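Local atomic coordinates of hydroxynitrile lyase (Passiflora edulis, PDB entry 5Y02), a protein that probably acts as a lyase on cyanohydrins such as the bound (R)-mandelonitrile, as a homodimer built on the stress-responsive A/B barrel (Dabb) fold. Residues Leu19-Lys22 / Gln23-Ile27; Ala84-Phe87 / Ala88-Phe91. All blocks are in the same frame, centred on the assembly; numbering follows the deposited sequence.

Contact 1: Leu19-Lys22 / Gln23-Ile27; sequences LSQK and QIDQI
With chi1 of Ser20 at 65°, its OG sits between the backbone N and the carbonyl carbon and turns forward to Gln23; in Gln21 a CG anti to N (chi1 -174°) and a bend at chi2 carry the amide along the helix to Asp25. Ser20 OG accepts from Gln23 N at 2.9 Å, satisfying a first-turn N-H that has no preceding helical carbonyl, while Ser20 O takes Ile24 N at 3.0 Å. Gln21 NE2 reaches one turn ahead and donates to Asp25 OD1 at 2.8 Å. The carboxylate oxygen lies close to the amide plane, yet the donor stands 45° out of the carboxylate plane, so the two flat groups are twisted against each other. Asp25 N also bonds to Gln21 O, 2.8 Å away. Gln21 also lies across Ile24, its NE2 3.7 Å from Ile24 CG2. On the inner side Leu19 CB meets Ile24 CG1 at 4.1 Å, and Leu19 CD1 reaches loosely toward Ile27 CD1; Ile24 and Ile27 continue inward onto Tyr15 of strand 7-15. Ser20 thus serves as the N-cap of helix 21-37, and the apolar contact of Leu19 with Ile24 around it is a hydrophobic staple.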
loop_
_atom_site.group_PDB
_atom_site.type_symbol
_atom_site.label_atom_id
_atom_site.label_comp_id
_atom_site.label_asym_id
_atom_site.label_seq_id
_atom_site.Cartn_x
_atom_site.Cartn_y
_atom_site.Cartn_z
ATOM N N LEU A 19 -19.846 -8.336 -10.195
ATOM C CA LEU A 19 -19.393 -7.434 -11.270
ATOM C C LEU A 19 -18.682 -8.171 -12.397
ATOM O O LEU A 19 -17.842 -9.036 -12.153
ATOM C CB LEU A 19 -18.475 -6.330 -10.717
ATOM C CG LEU A 19 -19.181 -5.344 -9.783
ATOM C CD1 LEU A 19 -18.175 -4.497 -9.013
ATOM C CD2 LEU A 19 -20.136 -4.467 -10.582
ATOM N N SER A 20 -18.992 -7.817 -13.642
ATOM C CA SER A 20 -18.238 -8.374 -14.769
ATOM C C SER A 20 -16.797 -7.888 -14.654
ATOM O O SER A 20 -16.539 -6.795 -14.133
ATOM C CB SER A 20 -18.845 -7.942 -16.106
ATOM O OG SER A 20 -18.735 -6.542 -16.290
ATOM N N GLN A 21 -15.849 -8.678 -15.155
ATOM C CA GLN A 21 -14.472 -8.189 -15.237
ATOM C C GLN A 21 -14.402 -6.974 -16.149
ATOM O O GLN A 21 -13.587 -6.087 -15.947
ATOM C CB GLN A 21 -13.515 -9.269 -15.725
ATOM C CG GLN A 21 -12.058 -8.853 -15.686
ATOM C CD GLN A 21 -11.585 -8.426 -14.313
ATOM O OE1 GLN A 21 -11.894 -9.081 -13.320
ATOM N NE2 GLN A 21 -10.794 -7.324 -14.248
ATOM N N LYS A 22 -15.291 -6.911 -17.127
ATOM C CA LYS A 22 -15.367 -5.758 -18.005
ATOM C C LYS A 22 -15.638 -4.492 -17.218
ATOM O O LYS A 22 -15.014 -3.448 -17.453
ATOM C CB LYS A 22 -16.482 -5.990 -19.032
ATOM C CG LYS A 22 -16.568 -4.953 -20.132
ATOM C CD LYS A 22 -17.777 -5.255 -21.004
ATOM C CE LYS A 22 -17.477 -5.056 -22.475
ATOM N NZ LYS A 22 -17.103 -3.653 -22.778
ATOM N N GLN A 23 -16.585 -4.563 -16.285
ATOM C CA GLN A 23 -16.905 -3.400 -15.474
ATOM C C GLN A 23 -15.792 -3.082 -14.465
ATOM O O GLN A 23 -15.525 -1.908 -14.196
ATOM C CB GLN A 23 -18.257 -3.554 -14.784
ATOM C CG GLN A 23 -18.663 -2.368 -13.916
ATOM C CD GLN A 23 -18.876 -1.079 -14.683
ATOM O OE1 GLN A 23 -18.918 -1.062 -15.924
ATOM N NE2 GLN A 23 -19.021 0.024 -13.947
ATOM N N ILE A 24 -15.150 -4.114 -13.911
ATOM C CA ILE A 24 -14.002 -3.905 -13.021
ATOM C C ILE A 24 -12.896 -3.155 -13.776
ATOM O O ILE A 24 -12.363 -2.159 -13.270
ATOM C CB ILE A 24 -13.486 -5.225 -12.411
ATOM C CG1 ILE A 24 -14.499 -5.789 -11.417
ATOM C CG2 ILE A 24 -12.164 -5.002 -11.666
ATOM C CD1 ILE A 24 -14.341 -7.263 -11.157
ATOM N N ASP A 25 -12.592 -3.624 -14.985
ATOM C CA ASP A 25 -11.654 -2.954 -15.894
ATOM C C ASP A 25 -12.019 -1.480 -16.091
ATOM O O ASP A 25 -11.161 -0.608 -15.995
ATOM C CB ASP A 25 -11.594 -3.654 -17.263
ATOM C CG ASP A 25 -10.923 -5.035 -17.228
ATOM O OD1 ASP A 25 -10.266 -5.413 -16.227
ATOM O OD2 ASP A 25 -11.066 -5.753 -18.252
ATOM N N GLN A 26 -13.295 -1.212 -16.337
ATOM C CA GLN A 26 -13.781 0.149 -16.514
ATOM C C GLN A 26 -13.583 1.009 -15.250
ATOM O O GLN A 26 -13.166 2.174 -15.333
ATOM C CB GLN A 26 -15.263 0.140 -16.926
ATOM C CG GLN A 26 -15.821 1.502 -17.315
ATOM C CD GLN A 26 -15.067 2.113 -18.474
ATOM O OE1 GLN A 26 -15.079 1.564 -19.574
ATOM N NE2 GLN A 26 -14.370 3.221 -18.230
ATOM N N ILE A 27 -13.866 0.426 -14.085
ATOM C CA ILE A 27 -13.741 1.138 -12.826
ATOM C C ILE A 27 -12.282 1.571 -12.625
ATOM O O ILE A 27 -12.009 2.710 -12.229
ATOM C CB ILE A 27 -14.253 0.291 -11.641
ATOM C CG1 ILE A 27 -15.782 0.192 -11.683
ATOM C CG2 ILE A 27 -13.840 0.911 -10.306
ATOM C CD1 ILE A 27 -16.313 -0.914 -10.786
#

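Contact 2: Ala84-Phe87 / Ala88-Phe91; sequences ALEF and AKEF. With MXN ((2R)-hydroxy(phenyl)ethanenitrile), chain M.
Helix 82-91 lines the (R)-mandelonitrile pocket of this stress-responsive A/B barrel (dimeric α+β barrel) domain, and along its inner side Phe87 and Phe91, one turn apart, place their rings next to each other and to the ligand. CG of Phe87 is anti to its N (chi1 179°), which swings the ring forward along the helix until one face lies under Phe91 CB. That CB is 3.8 Å from the Phe87 ring centroid, a CH-pi contact displaced toward the rim. The two rings are near parallel, 21° apart, but slid so far that they barely overlap, with centroids separated by 5.2 Å. The edge of Phe87 meets the phenyl group of the ligand, CD2 to MXN C4 at 3.7 Å; Ala84 O comes to 3.4 Å from the same MXN C4, Ala88 CB stands 3.9 Å from MXN C3, and Phe91 CD2 approaches MXN C2. Phe87 O accepts from both Phe91 N, at 2.8 Å, and Glu90 N, the latter from well above the carbonyl plane. Glu90 OE2 lies 3.6 Å from Phe87 CE1 and close to Asp30 OD2, a pairing of like charges that may raise the affinity of one for a proton. On the outer side Glu86 and Lys89 run alongside each other, joined by a salt bridge whose hydrogen bond, Lys89 NZ to Glu86 OE2 at 3.3 Å, is weak. An alanine in place of Phe87 would probably open a gap beside the ligand phenyl and leave Phe91 CB without its aromatic face. Tyr31 meets both rings and, with His9, hydrogen-bonds the ligand. Through Ala84, Phe87, Ala88 and Phe91 the helix forms one wall of a cyanohydrin-binding pocket.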
loop_
_atom_site.group_PDB
_atom_site.type_symbol
_atom_site.label_atom_id
_atom_site.label_comp_id
_atom_site.label_asym_id
_atom_site.label_seq_id
_atom_site.Cartn_x
_atom_site.Cartn_y
_atom_site.Cartn_z
ATOM N N ALA A 84 -13.985 13.394 -8.311
ATOM C CA ALA A 84 -13.737 12.393 -7.269
ATOM C C ALA A 84 -15.035 11.927 -6.650
ATOM O O ALA A 84 -15.194 10.739 -6.411
ATOM C CB ALA A 84 -12.812 12.922 -6.204
ATOM N N LEU A 85 -15.972 12.838 -6.406
ATOM C CA LEU A 85 -17.248 12.429 -5.820
ATOM C C LEU A 85 -18.043 11.549 -6.782
ATOM O O LEU A 85 -18.713 10.612 -6.345
ATOM C CB LEU A 85 -18.090 13.630 -5.400
ATOM C CG LEU A 85 -17.555 14.497 -4.265
ATOM C CD1 LEU A 85 -18.398 15.762 -4.188
ATOM C CD2 LEU A 85 -17.549 13.770 -2.928
ATOM N N GLU A 86 -17.968 11.846 -8.077
ATOM C CA GLU A 86 -18.634 11.008 -9.069
ATOM C C GLU A 86 -18.018 9.625 -9.147
ATOM O O GLU A 86 -18.739 8.643 -9.250
ATOM C CB GLU A 86 -18.650 11.666 -10.456
ATOM C CG GLU A 86 -19.568 12.882 -10.531
ATOM C CD GLU A 86 -21.011 12.566 -10.152
ATOM O OE1 GLU A 86 -21.639 11.764 -10.862
ATOM O OE2 GLU A 86 -21.515 13.101 -9.138
ATOM N N PHE A 87 -16.687 9.556 -9.107
ATOM C CA PHE A 87 -16.000 8.270 -9.087
ATOM C C PHE A 87 -16.345 7.464 -7.816
ATOM O O PHE A 87 -16.535 6.255 -7.896
ATOM C CB PHE A 87 -14.493 8.457 -9.232
ATOM C CG PHE A 87 -13.736 7.171 -9.189
ATOM C CD1 PHE A 87 -13.886 6.246 -10.210
ATOM C CD2 PHE A 87 -12.931 6.851 -8.105
ATOM C CE1 PHE A 87 -13.239 5.022 -10.155
ATOM C CE2 PHE A 87 -12.263 5.637 -8.052
ATOM C CZ PHE A 87 -12.415 4.724 -9.084
ATOM N N ALA A 88 -16.464 8.136 -6.669
ATOM C CA ALA A 88 -16.778 7.461 -5.391
ATOM C C ALA A 88 -18.094 6.691 -5.451
ATOM O O ALA A 88 -18.231 5.651 -4.814
ATOM C CB ALA A 88 -16.825 8.463 -4.241
ATOM N N LYS A 89 -19.049 7.224 -6.211
ATOM C CA LYS A 89 -20.360 6.580 -6.397
ATOM C C LYS A 89 -20.273 5.226 -7.094
ATOM O O LYS A 89 -21.102 4.353 -6.850
ATOM C CB LYS A 89 -21.299 7.493 -7.192
ATOM C CG LYS A 89 -21.720 8.732 -6.437
ATOM C CD LYS A 89 -22.566 9.639 -7.316
ATOM C CE LYS A 89 -22.867 10.922 -6.572
ATOM N NZ LYS A 89 -23.902 11.734 -7.261
ATOM N N GLU A 90 -19.283 5.053 -7.966
ATOM C CA GLU A 90 -19.068 3.748 -8.559
ATOM C C GLU A 90 -18.037 2.919 -7.818
ATOM O O GLU A 90 -18.199 1.723 -7.731
ATOM C CB GLU A 90 -18.804 3.831 -10.058
ATOM C CG GLU A 90 -17.463 4.331 -10.510
ATOM C CD GLU A 90 -17.151 3.958 -11.966
ATOM O OE1 GLU A 90 -18.040 3.520 -12.736
ATOM O OE2 GLU A 90 -15.992 4.083 -12.347
ATOM N N PHE A 91 -16.998 3.546 -7.257
ATOM C CA PHE A 91 -15.909 2.780 -6.666
ATOM C C PHE A 91 -16.264 2.094 -5.342
ATOM O O PHE A 91 -16.073 0.896 -5.219
ATOM C CB PHE A 91 -14.678 3.652 -6.492
ATOM C CG PHE A 91 -13.483 2.892 -6.014
ATOM C CD1 PHE A 91 -12.887 1.940 -6.832
ATOM C CD2 PHE A 91 -12.960 3.119 -4.742
ATOM C CE1 PHE A 91 -11.781 1.220 -6.394
ATOM C CE2 PHE A 91 -11.858 2.411 -4.299
ATOM C CZ PHE A 91 -11.269 1.468 -5.122
HETATM C C1 MXN M . -10.658 7.234 -4.275
HETATM C C2 MXN M . -11.996 6.922 -4.053
HETATM C C3 MXN M . -13.006 7.805 -4.439
HETATM C C4 MXN M . -12.667 9.000 -5.063
HETATM C C5 MXN M . -11.335 9.327 -5.276
HETATM C C6 MXN M . -10.327 8.451 -4.889
HETATM C C7 MXN M . -9.625 6.275 -3.805
HETATM C C8 MXN M . -9.796 6.191 -2.336
HETATM N N9 MXN M . -9.939 6.135 -1.178
HETATM O O10 MXN M . -8.302 6.751 -4.116
#

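Contacts 1 and 2 belong to two helices, 21-37 and 82-91, that pack together in one A/B barrel domain; the centres of the two contacts are about 15 Å apart. Ile27 is the main joint: its O lies 3.3 Å from Phe87 CE1, and its CG2 is 3.7 Å from Phe91 CD1. Glu90 OE2 also comes to 3.7 Å from Ile27 CA, while Gln23 NE2 and Glu90 OE1 are 3.8 Å apart. Only contact 2 holds residues of the ligand pocket; in contact 1 the side chain of Ile27 is about 9 Å from the bound MXN. Ile27 is thus the residue of contact 1 that packs on Phe87 and Phe91, which themselves touch the ligand, while further along its own helix Tyr31 reaches the ligand directly.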